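Local coordinates for protein transcriptional regulator, LacI family (PDB 4RKQ) that probably regulates transcription by binding DNA in response to a sugar or related small-molecule effector, as in other LacI-family regulators, at residues Gly157-Glu161 against Leu162-Trp166. Numbering follows the deposited sequence.
Sequences GRLDE and LGASW
Ala-164 N donates to Leu-159 O at 3.0 Å, and Gly-163 N donates to Asp-160 O, two backbone bonds that close helix 150-161 in a Schellman motif. The positive phi of Gly-163 (63°) identifies the residue where the chain leaves helical geometry, a conformation that glycine adopts readily. Leu-162 N still makes the helical bond to Arg-158 O at 3.0 Å, with a weak second one to Leu-159 O. The chain then runs through a short loop into strand 166-171, an outermost strand of the chain's sheet, so the turn is the return from helix to strand in a beta-alpha-beta crossover, strands 131-136 and 166-171 being parallel neighbours in the periplasmic binding protein-like domain.

Leu-159 carries the apolar side of the turn. Its CB sits over one face of the indole, 3.8 Å from the centroid of the five-membered ring of Trp-166, a CH-pi contact; its CD1 lies over the same face, offset toward the rim, while CD2 meets Ala-164 CB at 3.8 Å. Val-120 of helix 112-125 also touches Leu-159. With CG of Trp-166 set between its own backbone N and carbonyl carbon (chi1 69°), the indole lies against the helix end and NE1 reaches Asp-160. Replacing Trp-166 by an alanine would probably leave Asp-160 OD1 without this donor and uncover one flank of Leu-159.

Further round the helix end, Leu-162 CD2 lies over the centre of the Arg-158 guanidinium, whose edge faces Glu-161 OE1 in a long, weak salt bridge from NH1 (3.5 Å). The indole bond is nearly straight: Trp-166 NE1 meets Asp-160 OD1 at 2.9 Å with an N-H...O angle of 169°, the oxygen almost in the ring plane but approached from above the carboxylate plane.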
loop_
_atom_site.group_PDB
_atom_site.type_symbol
_atom_site.label_atom_id
_atom_site.label_comp_id
_atom_site.label_asym_id
_atom_site.label_seq_id
_atom_site.Cartn_x
_atom_site.Cartn_y
_atom_site.Cartn_z
ATOM N N GLY A 157 2.669 -5.160 -30.018
ATOM C CA GLY A 157 2.180 -6.152 -30.946
ATOM C C GLY A 157 0.763 -5.900 -31.405
ATOM O O GLY A 157 0.500 -5.928 -32.598
ATOM N N ARG A 158 -0.156 -5.646 -30.474
ATOM C CA ARG A 158 -1.532 -5.453 -30.847
ATOM C C ARG A 158 -1.717 -4.174 -31.658
ATOM O O ARG A 158 -2.449 -4.154 -32.656
ATOM C CB ARG A 158 -2.443 -5.452 -29.626
ATOM C CG ARG A 158 -3.923 -5.283 -29.914
ATOM C CD ARG A 158 -4.428 -6.357 -30.849
ATOM N NE ARG A 158 -5.887 -6.340 -30.963
ATOM C CZ ARG A 158 -6.601 -7.181 -31.707
ATOM N NH1 ARG A 158 -5.994 -8.114 -32.424
ATOM N NH2 ARG A 158 -7.925 -7.088 -31.735
ATOM N N LEU A 159 -1.086 -3.094 -31.212
ATOM C CA LEU A 159 -1.213 -1.836 -31.916
ATOM C C LEU A 159 -0.548 -1.910 -33.315
ATOM O O LEU A 159 -1.069 -1.335 -34.259
ATOM C CB LEU A 159 -0.596 -0.706 -31.107
ATOM C CG LEU A 159 -1.360 -0.270 -29.851
ATOM C CD1 LEU A 159 -0.470 0.591 -28.976
ATOM C CD2 LEU A 159 -2.632 0.480 -30.210
ATOM N N ASP A 160 0.609 -2.564 -33.429
ATOM C CA ASP A 160 1.251 -2.780 -34.736
ATOM C C ASP A 160 0.326 -3.614 -35.653
ATOM O O ASP A 160 0.070 -3.263 -36.800
ATOM C CB ASP A 160 2.609 -3.458 -34.562
ATOM C CG ASP A 160 3.704 -2.500 -34.134
ATOM O OD1 ASP A 160 3.523 -1.267 -34.247
ATOM O OD2 ASP A 160 4.774 -2.975 -33.692
ATOM N N GLU A 161 -0.202 -4.703 -35.122
ATOM C CA GLU A 161 -1.160 -5.537 -35.840
ATOM C C GLU A 161 -2.358 -4.757 -36.370
ATOM O O GLU A 161 -2.874 -5.072 -37.426
ATOM C CB GLU A 161 -1.646 -6.645 -34.916
ATOM C CG GLU A 161 -2.882 -7.408 -35.354
ATOM C CD GLU A 161 -2.994 -8.750 -34.657
ATOM O OE1 GLU A 161 -2.745 -8.825 -33.427
ATOM O OE2 GLU A 161 -3.322 -9.734 -35.349
ATOM N N LEU A 162 -2.828 -3.765 -35.627
ATOM C CA LEU A 162 -4.009 -3.024 -36.038
ATOM C C LEU A 162 -3.674 -1.818 -36.938
ATOM O O LEU A 162 -4.569 -1.046 -37.289
ATOM C CB LEU A 162 -4.804 -2.572 -34.806
ATOM C CG LEU A 162 -5.542 -3.649 -34.002
ATOM C CD1 LEU A 162 -6.275 -3.017 -32.827
ATOM C CD2 LEU A 162 -6.517 -4.418 -34.877
ATOM N N GLY A 163 -2.398 -1.644 -37.291
ATOM C CA GLY A 163 -1.959 -0.456 -38.034
ATOM C C GLY A 163 -2.148 0.863 -37.298
ATOM O O GLY A 163 -2.189 1.925 -37.906
ATOM N N ALA A 164 -2.250 0.833 -35.979
ATOM C CA ALA A 164 -2.403 2.075 -35.263
ATOM C C ALA A 164 -1.137 2.910 -35.400
ATOM O O ALA A 164 -0.035 2.394 -35.587
ATOM C CB ALA A 164 -2.745 1.832 -33.809
ATOM N N SER A 165 -1.326 4.221 -35.327
ATOM C CA SER A 165 -0.240 5.166 -35.230
ATOM C C SER A 165 -0.142 5.417 -33.742
ATOM O O SER A 165 -1.076 5.967 -33.122
ATOM C CB SER A 165 -0.576 6.449 -35.987
ATOM O OG SER A 165 0.493 7.363 -35.923
ATOM N N TRP A 166 0.953 4.958 -33.151
ATOM C CA TRP A 166 1.073 4.974 -31.679
ATOM C C TRP A 166 2.485 5.325 -31.289
ATOM O O TRP A 166 3.369 5.206 -32.100
ATOM C CB TRP A 166 0.650 3.617 -31.089
ATOM C CG TRP A 166 1.595 2.492 -31.394
ATOM C CD1 TRP A 166 1.682 1.777 -32.548
ATOM C CD2 TRP A 166 2.574 1.956 -30.510
ATOM N NE1 TRP A 166 2.669 0.833 -32.449
ATOM C CE2 TRP A 166 3.232 0.922 -31.199
ATOM C CE3 TRP A 166 2.963 2.256 -29.197
ATOM C CZ2 TRP A 166 4.254 0.176 -30.625
ATOM C CZ3 TRP A 166 3.991 1.507 -28.627
ATOM C CH2 TRP A 166 4.627 0.484 -29.345
#